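Long-range contacts in ribonucleoside-diphosphate reductase (Pseudomonas aeruginosa, PDB 5IM3), which probably reduces ribonucleoside diphosphates to the deoxyribonucleotides needed for DNA synthesis, with thioredoxin as reductant and nucleotide binding as allosteric control: residues A[455-460]-A[499-504]; A[490-495]-A[546-551]; A[463-468]-A[559-564]; A[485-490]-A[563-568]. All blocks are in the same frame, centred on the assembly; numbering follows the deposited sequence.

Interaction 1: residues A[455-460]-A[499-504]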
# COMPACT_ATOMS: atom_id res chain seq x y z
N GLU A 455 -18.07 -14.52 -27.56
CA GLU A 455 -18.34 -13.21 -28.12
C GLU A 455 -18.73 -12.22 -27.02
O GLU A 455 -19.27 -12.61 -25.98
CB GLU A 455 -19.44 -13.31 -29.18
CG GLU A 455 -19.46 -12.18 -30.19
CD GLU A 455 -20.20 -12.54 -31.47
OE1 GLU A 455 -20.16 -13.72 -31.87
OE2 GLU A 455 -20.82 -11.64 -32.07
N THR A 456 -18.44 -10.94 -27.26
CA THR A 456 -18.39 -9.95 -26.18
C THR A 456 -19.76 -9.54 -25.64
O THR A 456 -19.83 -8.98 -24.55
CB THR A 456 -17.63 -8.71 -26.65
OG1 THR A 456 -16.44 -9.11 -27.34
CG2 THR A 456 -17.23 -7.84 -25.46
N TRP A 457 -20.84 -9.80 -26.38
CA TRP A 457 -22.19 -9.54 -25.87
C TRP A 457 -22.77 -10.73 -25.12
O TRP A 457 -23.88 -10.62 -24.58
CB TRP A 457 -23.13 -9.15 -27.02
CG TRP A 457 -23.12 -10.09 -28.19
CD1 TRP A 457 -22.48 -9.91 -29.38
CD2 TRP A 457 -23.77 -11.37 -28.27
NE1 TRP A 457 -22.70 -10.99 -30.20
CE2 TRP A 457 -23.48 -11.90 -29.55
CE3 TRP A 457 -24.57 -12.11 -27.40
CZ2 TRP A 457 -23.97 -13.13 -29.97
CZ3 TRP A 457 -25.05 -13.34 -27.82
CH2 TRP A 457 -24.75 -13.84 -29.09
N HIS A 458 -22.07 -11.85 -25.08
CA HIS A 458 -22.57 -13.04 -24.40
C HIS A 458 -22.76 -12.76 -22.91
O HIS A 458 -21.90 -12.17 -22.26
CB HIS A 458 -21.60 -14.20 -24.60
CG HIS A 458 -22.18 -15.55 -24.29
ND1 HIS A 458 -22.34 -16.01 -23.01
CD2 HIS A 458 -22.61 -16.54 -25.11
CE1 HIS A 458 -22.86 -17.23 -23.05
NE2 HIS A 458 -23.03 -17.57 -24.31
N LEU A 459 -23.91 -13.19 -22.38
CA LEU A 459 -24.26 -12.83 -21.01
C LEU A 459 -23.32 -13.44 -19.97
O LEU A 459 -23.27 -12.94 -18.84
CB LEU A 459 -25.70 -13.25 -20.71
CG LEU A 459 -26.65 -12.08 -20.47
CD1 LEU A 459 -28.06 -12.59 -20.29
CD2 LEU A 459 -26.21 -11.28 -19.25
N ASP A 460 -22.58 -14.48 -20.31
CA ASP A 460 -21.60 -15.06 -19.40
C ASP A 460 -20.22 -14.43 -19.53
O ASP A 460 -19.27 -14.91 -18.92
CB ASP A 460 -21.50 -16.58 -19.62
CG ASP A 460 -22.78 -17.31 -19.26
OD1 ASP A 460 -23.54 -16.82 -18.40
OD2 ASP A 460 -23.02 -18.39 -19.84
N GLY A 499 -19.77 4.64 -25.49
CA GLY A 499 -21.15 4.20 -25.57
C GLY A 499 -21.44 3.05 -24.63
O GLY A 499 -20.58 2.55 -23.90
N SER A 500 -22.70 2.62 -24.65
CA SER A 500 -23.16 1.52 -23.83
C SER A 500 -23.02 0.20 -24.59
O SER A 500 -22.65 0.16 -25.76
CB SER A 500 -24.60 1.75 -23.39
OG SER A 500 -25.46 1.81 -24.51
N TRP A 501 -23.34 -0.90 -23.91
CA TRP A 501 -23.17 -2.24 -24.47
C TRP A 501 -24.09 -3.18 -23.72
O TRP A 501 -24.07 -3.22 -22.49
CB TRP A 501 -21.70 -2.68 -24.35
CG TRP A 501 -21.40 -4.02 -24.95
CD1 TRP A 501 -21.06 -5.16 -24.28
CD2 TRP A 501 -21.39 -4.36 -26.34
NE1 TRP A 501 -20.85 -6.19 -25.16
CE2 TRP A 501 -21.04 -5.73 -26.44
CE3 TRP A 501 -21.64 -3.65 -27.51
CZ2 TRP A 501 -20.94 -6.39 -27.66
CZ3 TRP A 501 -21.54 -4.31 -28.73
CH2 TRP A 501 -21.20 -5.67 -28.79
N THR A 502 -24.90 -3.93 -24.46
CA THR A 502 -25.92 -4.80 -23.88
C THR A 502 -25.51 -6.26 -24.04
O THR A 502 -25.11 -6.69 -25.13
CB THR A 502 -27.28 -4.56 -24.54
OG1 THR A 502 -27.65 -3.19 -24.39
CG2 THR A 502 -28.35 -5.44 -23.89
N LEU A 503 -25.62 -7.02 -22.95
CA LEU A 503 -25.34 -8.44 -22.96
C LEU A 503 -26.64 -9.22 -23.16
O LEU A 503 -27.67 -8.90 -22.56
CB LEU A 503 -24.66 -8.88 -21.66
CG LEU A 503 -23.47 -8.02 -21.21
CD1 LEU A 503 -22.82 -8.60 -19.96
CD2 LEU A 503 -22.45 -7.87 -22.32
N PHE A 504 -26.58 -10.25 -24.00
CA PHE A 504 -27.72 -11.09 -24.32
C PHE A 504 -27.35 -12.55 -24.16
O PHE A 504 -26.17 -12.93 -24.24
CB PHE A 504 -28.22 -10.89 -25.76
CG PHE A 504 -28.64 -9.48 -26.08
CD1 PHE A 504 -29.88 -9.01 -25.69
CD2 PHE A 504 -27.81 -8.65 -26.80
CE1 PHE A 504 -30.28 -7.73 -26.00
CE2 PHE A 504 -28.20 -7.36 -27.11
CZ PHE A 504 -29.43 -6.90 -26.72
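T456 and W501 make the straightest hydrogen bond here: W501 NE1 donates to T456 O at 3.0 Å, with an N-H...O angle of 172°. The acceptor lies in the indole plane, but the donor stands well above the carbonyl plane of T456. Extension of the W501 side chain opposite its own backbone N (chi1 -178°) delivers the N-H to this carbonyl. Two backbone bonds follow, F504 N to W457 O (2.8 Å) and a weak one from L459 N to F504 O; they bridge H458 with F504 once, without extending into a sheet. W457 O also receives a CA-H...O contact from L503 CA at 3.1 Å.

Among apolar contacts, W457 CB abuts W501 CZ2 (3.6 Å) and L459 CD2 meets L503 CB (3.7 Å). The ring of W457 turns its edge to F504 O, which lies in the ring plane. H458 looks the other way and donates from NE2 to V409 O, tying this turn to a residue of a dATP pocket.

The type I turn E455-H458 follows barrel strand 450-455, whereas strand 500-504 pairs antiparallel with 539-543. W501 stacks on Y524 of helix 517-532 and meets F491 of helix 489-496 edge-to-face.

Interaction 2: residues A[490-495]-A[546-551]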
# COMPACT_ATOMS: atom_id res chain seq x y z
N LEU A 490 -18.41 -3.48 -33.41
CA LEU A 490 -19.34 -2.55 -32.77
C LEU A 490 -18.94 -2.30 -31.32
O LEU A 490 -19.09 -1.18 -30.82
CB LEU A 490 -20.76 -3.09 -32.85
CG LEU A 490 -21.87 -2.17 -32.35
CD1 LEU A 490 -21.94 -0.91 -33.19
CD2 LEU A 490 -23.20 -2.90 -32.38
N PHE A 491 -18.45 -3.32 -30.63
CA PHE A 491 -18.02 -3.13 -29.24
C PHE A 491 -16.88 -2.11 -29.17
O PHE A 491 -16.92 -1.18 -28.36
CB PHE A 491 -17.59 -4.45 -28.62
CG PHE A 491 -16.97 -4.30 -27.26
CD1 PHE A 491 -17.76 -4.06 -26.14
CD2 PHE A 491 -15.59 -4.37 -27.09
CE1 PHE A 491 -17.19 -3.91 -24.89
CE2 PHE A 491 -15.02 -4.21 -25.84
CZ PHE A 491 -15.82 -3.99 -24.74
N MET A 492 -15.87 -2.27 -30.02
CA MET A 492 -14.77 -1.31 -30.06
C MET A 492 -15.28 0.08 -30.42
O MET A 492 -14.80 1.09 -29.89
CB MET A 492 -13.70 -1.76 -31.04
CG MET A 492 -13.08 -3.12 -30.72
SD MET A 492 -12.29 -3.19 -29.11
CE MET A 492 -11.06 -1.89 -29.26
N LYS A 493 -16.25 0.16 -31.34
CA LYS A 493 -16.86 1.45 -31.66
C LYS A 493 -17.46 2.09 -30.41
O LYS A 493 -17.33 3.30 -30.20
CB LYS A 493 -17.93 1.27 -32.74
CG LYS A 493 -17.40 0.98 -34.13
CD LYS A 493 -18.54 0.93 -35.14
CE LYS A 493 -18.05 0.71 -36.56
NZ LYS A 493 -19.17 0.69 -37.54
N ARG A 494 -18.13 1.29 -29.58
CA ARG A 494 -18.73 1.82 -28.36
C ARG A 494 -17.66 2.23 -27.35
O ARG A 494 -17.88 3.16 -26.57
CB ARG A 494 -19.69 0.79 -27.75
CG ARG A 494 -20.87 0.44 -28.65
CD ARG A 494 -21.91 1.55 -28.69
NE ARG A 494 -23.00 1.25 -29.62
CZ ARG A 494 -24.06 0.50 -29.33
NH1 ARG A 494 -24.19 -0.04 -28.12
NH2 ARG A 494 -25.00 0.29 -30.25
N VAL A 495 -16.52 1.55 -27.35
CA VAL A 495 -15.41 1.97 -26.50
C VAL A 495 -14.87 3.32 -26.97
O VAL A 495 -14.73 4.26 -26.17
CB VAL A 495 -14.30 0.89 -26.49
CG1 VAL A 495 -13.06 1.40 -25.76
CG2 VAL A 495 -14.81 -0.40 -25.86
N ASP A 546 -16.12 0.20 -19.40
CA ASP A 546 -15.94 -0.57 -18.17
C ASP A 546 -15.63 -2.03 -18.47
O ASP A 546 -14.77 -2.63 -17.81
CB ASP A 546 -17.19 -0.46 -17.29
CG ASP A 546 -17.41 0.95 -16.76
OD1 ASP A 546 -16.46 1.76 -16.80
OD2 ASP A 546 -18.53 1.23 -16.29
N LEU A 547 -16.31 -2.62 -19.45
CA LEU A 547 -16.02 -4.00 -19.82
C LEU A 547 -14.66 -4.09 -20.50
O LEU A 547 -13.90 -5.03 -20.26
CB LEU A 547 -17.13 -4.54 -20.72
CG LEU A 547 -17.04 -6.02 -21.09
CD1 LEU A 547 -17.07 -6.90 -19.85
CD2 LEU A 547 -18.17 -6.40 -22.05
N TRP A 548 -14.35 -3.11 -21.36
CA TRP A 548 -13.04 -3.05 -21.99
C TRP A 548 -11.93 -3.00 -20.94
O TRP A 548 -10.94 -3.74 -21.04
CB TRP A 548 -12.99 -1.82 -22.90
CG TRP A 548 -11.67 -1.54 -23.56
CD1 TRP A 548 -10.88 -0.44 -23.35
CD2 TRP A 548 -11.01 -2.33 -24.55
NE1 TRP A 548 -9.76 -0.52 -24.15
CE2 TRP A 548 -9.81 -1.67 -24.89
CE3 TRP A 548 -11.30 -3.55 -25.17
CZ2 TRP A 548 -8.92 -2.18 -25.82
CZ3 TRP A 548 -10.40 -4.05 -26.10
CH2 TRP A 548 -9.23 -3.37 -26.42
N ARG A 549 -12.09 -2.16 -19.92
CA ARG A 549 -11.10 -2.08 -18.85
C ARG A 549 -10.95 -3.41 -18.14
O ARG A 549 -9.83 -3.83 -17.82
CB ARG A 549 -11.49 -0.98 -17.86
CG ARG A 549 -10.61 -0.90 -16.62
CD ARG A 549 -11.03 0.23 -15.68
NE ARG A 549 -10.72 1.55 -16.22
CZ ARG A 549 -10.76 2.68 -15.52
NH1 ARG A 549 -11.10 2.66 -14.24
NH2 ARG A 549 -10.45 3.83 -16.10
N LYS A 550 -12.06 -4.09 -17.87
CA LYS A 550 -12.00 -5.41 -17.23
C LYS A 550 -11.27 -6.41 -18.12
O LYS A 550 -10.48 -7.23 -17.63
CB LYS A 550 -13.41 -5.90 -16.91
CG LYS A 550 -13.47 -7.24 -16.19
CD LYS A 550 -12.90 -7.14 -14.79
CE LYS A 550 -13.15 -8.41 -14.00
NZ LYS A 550 -12.56 -8.34 -12.63
N MET A 551 -11.52 -6.35 -19.43
CA MET A 551 -10.84 -7.26 -20.35
C MET A 551 -9.33 -7.04 -20.33
O MET A 551 -8.56 -8.01 -20.32
CB MET A 551 -11.39 -7.06 -21.77
CG MET A 551 -12.87 -7.43 -21.91
SD MET A 551 -13.68 -6.67 -23.33
CE MET A 551 -12.77 -7.41 -24.69
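M551 N donates to L547 O at 2.8 Å, a helical bond that spaces two residues one turn apart, and both reach the ring of F491. L547 CD2 lies 3.9 Å from F491 CE1, and M551 SD comes obliquely to within 3.7 Å of F491 CZ in a Met-aromatic contact. The edge of the same phenyl ring points at the backbone, with W548 N close to its plane. F491 thus packs against L547, W548 and M551 of the other helix, with no hydrogen bond across the interface.

The N-to-C directions of the two segments differ by 107°, and their axes approach to 10.4 Å. They belong to helices 489-496 and 544-558, which both lie in the long crossover between parallel barrel strands 482-487 and 562-565.

The indole of W548, which F491 CE2 also touches, receives two further side chains. V495 CG1 sits over the five-membered ring, 4.0 Å from its centroid, while M492 CE covers the six-membered ring at an equal distance from that centroid. M492 reaches it because its chain bends twice (chi2 and chi3 both -59°), which also brings SD obliquely to 3.7 Å from W548 CZ3. The polar end of the indole is used elsewhere: W548 NE1 donates to D889 OD1 on helix 885-897, whose Y892 also touches W548.

Interaction 3: residues A[463-468]-A[559-564]; sequences EFLELR and GHPWLT
The guanidinium of R468 lies flat on the imidazole of H560, the centres 4.1 Å apart and the planes 22° from parallel. The overlap is offset toward the rim of each group: H560 CE1 is over one face of the guanidinium, and R468 NH1 is its nearest atom at 3.6 Å. R468 attains this pose by folding back on itself, with chi2 at -67° and chi3 at -61°, and its CG also rests on H560 CB. The NH1 group additionally donates to M481 O, which probably helps set the rotation of the guanidinium. H560 in turn places CD2 over a face of the W562 ring.

Beyond the stack, P561 follows a cis peptide bond and presents its CG to two residues of helix 461-465. L465 CD2 approaches it at 3.8 Å and F464 CE2, obliquely, at 3.9 Å. Here the chain passes from helix 544-558 into barrel strand 562-565, against helix 461-465. A water accepts from R468 N (3.0 Å) and lies between the carbonyls of L465 and H560.

With no direct hydrogen bond across the contact, the join rests on stacking, proline contacts and water. A cation this close would probably disfavour a second positive charge on H560.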
# COMPACT_ATOMS: atom_id res chain seq x y z
N GLU A 463 -18.11 -13.57 -16.20
CA GLU A 463 -17.51 -14.76 -15.61
C GLU A 463 -16.39 -15.31 -16.49
O GLU A 463 -15.38 -15.81 -15.98
CB GLU A 463 -18.58 -15.83 -15.36
CG GLU A 463 -18.12 -17.04 -14.56
CD GLU A 463 -19.20 -18.10 -14.41
OE1 GLU A 463 -20.25 -17.99 -15.10
OE2 GLU A 463 -19.01 -19.05 -13.62
N PHE A 464 -16.55 -15.21 -17.81
CA PHE A 464 -15.55 -15.74 -18.75
C PHE A 464 -14.20 -15.05 -18.56
O PHE A 464 -13.15 -15.71 -18.59
CB PHE A 464 -16.05 -15.55 -20.18
CG PHE A 464 -15.20 -16.21 -21.24
CD1 PHE A 464 -15.30 -17.57 -21.48
CD2 PHE A 464 -14.33 -15.46 -22.02
CE1 PHE A 464 -14.54 -18.17 -22.47
CE2 PHE A 464 -13.57 -16.06 -23.01
CZ PHE A 464 -13.67 -17.42 -23.23
N LEU A 465 -14.20 -13.73 -18.38
CA LEU A 465 -12.95 -12.99 -18.27
C LEU A 465 -12.12 -13.42 -17.07
O LEU A 465 -10.91 -13.18 -17.06
CB LEU A 465 -13.22 -11.48 -18.19
CG LEU A 465 -14.05 -10.86 -19.31
CD1 LEU A 465 -14.21 -9.37 -19.07
CD2 LEU A 465 -13.44 -11.11 -20.66
N GLU A 466 -12.74 -14.03 -16.06
CA GLU A 466 -12.06 -14.32 -14.80
C GLU A 466 -11.66 -15.78 -14.66
O GLU A 466 -11.17 -16.18 -13.61
CB GLU A 466 -12.94 -13.92 -13.62
CG GLU A 466 -13.39 -12.47 -13.65
CD GLU A 466 -13.82 -11.98 -12.28
OE1 GLU A 466 -13.95 -10.75 -12.10
OE2 GLU A 466 -14.03 -12.83 -11.38
N LEU A 467 -11.86 -16.59 -15.71
CA LEU A 467 -11.63 -18.03 -15.60
C LEU A 467 -10.20 -18.38 -15.24
O LEU A 467 -9.96 -19.49 -14.74
CB LEU A 467 -12.02 -18.71 -16.91
CG LEU A 467 -13.51 -18.84 -17.21
CD1 LEU A 467 -13.75 -19.34 -18.62
CD2 LEU A 467 -14.17 -19.78 -16.20
N ARG A 468 -9.23 -17.49 -15.47
CA ARG A 468 -7.83 -17.81 -15.24
C ARG A 468 -7.23 -17.07 -14.04
O ARG A 468 -6.00 -17.03 -13.90
CB ARG A 468 -7.01 -17.52 -16.50
CG ARG A 468 -7.38 -18.41 -17.69
CD ARG A 468 -7.03 -19.87 -17.45
NE ARG A 468 -5.59 -20.05 -17.24
CZ ARG A 468 -4.73 -20.44 -18.17
NH1 ARG A 468 -5.13 -20.71 -19.41
NH2 ARG A 468 -3.44 -20.56 -17.86
N GLY A 559 -3.17 -13.09 -18.12
CA GLY A 559 -2.78 -13.45 -19.47
C GLY A 559 -3.93 -13.84 -20.38
O GLY A 559 -3.69 -14.18 -21.54
N HIS A 560 -5.17 -13.79 -19.88
CA HIS A 560 -6.32 -14.27 -20.62
C HIS A 560 -7.53 -13.45 -20.21
O HIS A 560 -7.54 -12.86 -19.12
CB HIS A 560 -6.57 -15.76 -20.35
CG HIS A 560 -5.41 -16.64 -20.69
ND1 HIS A 560 -4.39 -16.90 -19.81
CD2 HIS A 560 -5.11 -17.31 -21.83
CE1 HIS A 560 -3.51 -17.70 -20.38
NE2 HIS A 560 -3.92 -17.96 -21.61
N PRO A 561 -8.57 -13.38 -21.06
CA PRO A 561 -8.62 -13.95 -22.41
C PRO A 561 -7.88 -13.10 -23.43
O PRO A 561 -7.76 -11.89 -23.26
CB PRO A 561 -10.13 -13.98 -22.74
CG PRO A 561 -10.82 -13.76 -21.43
CD PRO A 561 -9.90 -12.91 -20.62
N TRP A 562 -7.38 -13.74 -24.49
CA TRP A 562 -6.75 -13.00 -25.58
C TRP A 562 -7.80 -12.17 -26.32
O TRP A 562 -9.01 -12.35 -26.15
CB TRP A 562 -6.05 -13.96 -26.53
CG TRP A 562 -5.01 -14.80 -25.85
CD1 TRP A 562 -4.14 -14.40 -24.88
CD2 TRP A 562 -4.75 -16.19 -26.08
NE1 TRP A 562 -3.35 -15.45 -24.49
CE2 TRP A 562 -3.70 -16.56 -25.22
CE3 TRP A 562 -5.29 -17.16 -26.93
CZ2 TRP A 562 -3.19 -17.86 -25.18
CZ3 TRP A 562 -4.78 -18.44 -26.90
CH2 TRP A 562 -3.74 -18.78 -26.03
N LEU A 563 -7.32 -11.25 -27.15
CA LEU A 563 -8.17 -10.33 -27.89
C LEU A 563 -8.09 -10.67 -29.38
O LEU A 563 -7.02 -10.55 -29.99
CB LEU A 563 -7.75 -8.88 -27.65
CG LEU A 563 -8.25 -8.18 -26.38
CD1 LEU A 563 -7.94 -8.96 -25.12
CD2 LEU A 563 -7.64 -6.78 -26.29
N THR A 564 -9.21 -11.08 -29.96
CA THR A 564 -9.32 -11.35 -31.39
C THR A 564 -10.57 -10.66 -31.92
O THR A 564 -11.54 -10.47 -31.18
CB THR A 564 -9.38 -12.86 -31.69
OG1 THR A 564 -10.61 -13.40 -31.20
CG2 THR A 564 -8.20 -13.59 -31.04
O HOH W 1 -9.00 -14.82 -16.74

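Interaction 4: residues A[485-490]-A[563-568]; sequences NWIPDL and LTFKDP
N485 and T564 meet at one carbonyl gripped twice: N485 O accepts from T564 N at 3.1 Å and from T564 OG1 at 2.6 Å. The hydroxyl gets there by standing between the backbone N and carbonyl carbon of T564 (chi1 68°), where it also lies at the edge of the W486 ring. The parallel ladder continues with I487 N to T564 O and K566 N to I487 O, both 2.9 Å. Where the strands turn into helices, D489 N donates to D567 OD2 at 2.6 Å, met on the anti side of the carboxylate. This places D567 at the start of helix 489-496, which would probably stabilise its negative charge, although D489 OD1 stands only 3.7 Å from D567 OD2.

K566 CB lies over the five-membered ring of W486, 3.5 Å from its centroid. The extended lysine chain then runs on to a salt bridge between NZ and E455. On the sheet face opposite W486 and T564, I487 CD1 packs on L563 CG (3.9 Å).

In a second shell, one water donates to D489 OD1 and I487 O, another to D567 OD2. R735 and W896 hold the D489 carboxylate, while G517 N holds D567 OD1.

Strand 482-487 lies between 450-455 and 562-565 in the barrel sheet. Helix 544-558 covers the face bearing N485, I487 and L563, and helix 517-532 touches P488, L490 and K566.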
# COMPACT_ATOMS: atom_id res chain seq x y z
N ASN A 485 -11.28 -13.60 -26.34
CA ASN A 485 -12.43 -12.78 -26.69
C ASN A 485 -12.65 -12.78 -28.20
O ASN A 485 -11.70 -12.63 -28.98
CB ASN A 485 -12.23 -11.34 -26.21
CG ASN A 485 -12.30 -11.21 -24.70
OD1 ASN A 485 -11.31 -10.85 -24.05
ND2 ASN A 485 -13.47 -11.47 -24.14
N TRP A 486 -13.90 -12.94 -28.60
CA TRP A 486 -14.34 -12.83 -29.99
C TRP A 486 -15.09 -11.51 -30.11
O TRP A 486 -16.29 -11.43 -29.84
CB TRP A 486 -15.19 -14.05 -30.37
CG TRP A 486 -15.47 -14.23 -31.83
CD1 TRP A 486 -16.69 -14.28 -32.43
CD2 TRP A 486 -14.50 -14.42 -32.87
NE1 TRP A 486 -16.55 -14.48 -33.78
CE2 TRP A 486 -15.21 -14.57 -34.08
CE3 TRP A 486 -13.11 -14.47 -32.90
CZ2 TRP A 486 -14.57 -14.76 -35.30
CZ3 TRP A 486 -12.47 -14.66 -34.12
CH2 TRP A 486 -13.21 -14.80 -35.30
N ILE A 487 -14.38 -10.46 -30.50
CA ILE A 487 -14.82 -9.08 -30.28
C ILE A 487 -15.42 -8.54 -31.58
O ILE A 487 -14.71 -8.47 -32.59
CB ILE A 487 -13.67 -8.18 -29.81
CG1 ILE A 487 -12.98 -8.80 -28.59
CG2 ILE A 487 -14.20 -6.79 -29.47
CD1 ILE A 487 -11.69 -8.11 -28.21
N PRO A 488 -16.69 -8.14 -31.59
CA PRO A 488 -17.23 -7.45 -32.78
C PRO A 488 -16.73 -6.02 -32.86
O PRO A 488 -16.44 -5.38 -31.85
CB PRO A 488 -18.75 -7.49 -32.56
CG PRO A 488 -18.98 -8.44 -31.41
CD PRO A 488 -17.74 -8.40 -30.59
N ASP A 489 -16.65 -5.52 -34.10
CA ASP A 489 -16.24 -4.13 -34.31
C ASP A 489 -17.12 -3.17 -33.52
O ASP A 489 -16.63 -2.15 -33.01
CB ASP A 489 -16.30 -3.79 -35.80
CG ASP A 489 -15.07 -4.25 -36.56
OD1 ASP A 489 -14.24 -4.98 -35.98
OD2 ASP A 489 -14.93 -3.88 -37.75
N LEU A 490 -18.41 -3.48 -33.41
CA LEU A 490 -19.34 -2.55 -32.77
C LEU A 490 -18.94 -2.30 -31.32
O LEU A 490 -19.09 -1.18 -30.82
CB LEU A 490 -20.76 -3.09 -32.85
CG LEU A 490 -21.87 -2.17 -32.35
CD1 LEU A 490 -21.94 -0.91 -33.19
CD2 LEU A 490 -23.20 -2.90 -32.38
N LEU A 563 -7.32 -11.25 -27.15
CA LEU A 563 -8.17 -10.33 -27.89
C LEU A 563 -8.09 -10.67 -29.38
O LEU A 563 -7.02 -10.55 -29.99
CB LEU A 563 -7.75 -8.88 -27.65
CG LEU A 563 -8.25 -8.18 -26.38
CD1 LEU A 563 -7.94 -8.96 -25.12
CD2 LEU A 563 -7.64 -6.78 -26.29
N THR A 564 -9.21 -11.08 -29.96
CA THR A 564 -9.32 -11.35 -31.39
C THR A 564 -10.57 -10.66 -31.92
O THR A 564 -11.54 -10.47 -31.18
CB THR A 564 -9.38 -12.86 -31.69
OG1 THR A 564 -10.61 -13.40 -31.20
CG2 THR A 564 -8.20 -13.59 -31.04
N PHE A 565 -10.54 -10.30 -33.20
CA PHE A 565 -11.55 -9.41 -33.78
C PHE A 565 -12.38 -10.16 -34.82
O PHE A 565 -11.85 -10.59 -35.85
CB PHE A 565 -10.88 -8.17 -34.36
CG PHE A 565 -10.14 -7.37 -33.33
CD1 PHE A 565 -10.83 -6.70 -32.34
CD2 PHE A 565 -8.76 -7.33 -33.33
CE1 PHE A 565 -10.15 -5.98 -31.37
CE2 PHE A 565 -8.07 -6.61 -32.37
CZ PHE A 565 -8.78 -5.94 -31.39
N LYS A 566 -13.68 -10.26 -34.56
CA LYS A 566 -14.56 -11.13 -35.32
C LYS A 566 -14.78 -10.62 -36.74
O LYS A 566 -14.81 -11.41 -37.70
CB LYS A 566 -15.88 -11.28 -34.58
CG LYS A 566 -17.08 -11.70 -35.40
CD LYS A 566 -18.34 -11.65 -34.57
CE LYS A 566 -19.56 -12.05 -35.37
NZ LYS A 566 -20.82 -11.65 -34.69
N ASP A 567 -14.95 -9.31 -36.90
CA ASP A 567 -15.42 -8.77 -38.17
C ASP A 567 -14.35 -8.74 -39.25
O ASP A 567 -14.64 -9.11 -40.40
CB ASP A 567 -16.00 -7.37 -37.93
CG ASP A 567 -17.35 -7.42 -37.22
OD1 ASP A 567 -18.16 -8.30 -37.55
OD2 ASP A 567 -17.58 -6.59 -36.32
N PRO A 568 -13.11 -8.33 -38.96
CA PRO A 568 -12.06 -8.48 -39.98
C PRO A 568 -11.80 -9.93 -40.36
O PRO A 568 -11.50 -10.21 -41.53
CB PRO A 568 -10.83 -7.82 -39.34
CG PRO A 568 -11.14 -7.69 -37.90
CD PRO A 568 -12.63 -7.56 -37.80
O HOH W 2 -14.25 -7.37 -34.79
O HOH W 3 -19.64 -5.28 -35.48

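All four interactions fall within the barrel domain, their centres 10 to 15 Å apart. The first segments come in the order 455-460, 463-468, 485-490 and 490-495, and their partners, from 499-504 to 563-568, all follow. Interaction 4 joins two neighbouring parallel strands; interaction 3 secures the entry to the second of them, and interaction 2 packs two helices of the crossover between them. Interaction 1 ties the loop after strand 450-455 to strand 500-504 of the two-stranded antiparallel sheet within that same crossover. L490 is common to interactions 2 and 4, and L563 and T564 to interactions 3 and 4. One side of the barrel is thus built as a continuous unit, reaching toward a dATP pocket near H458.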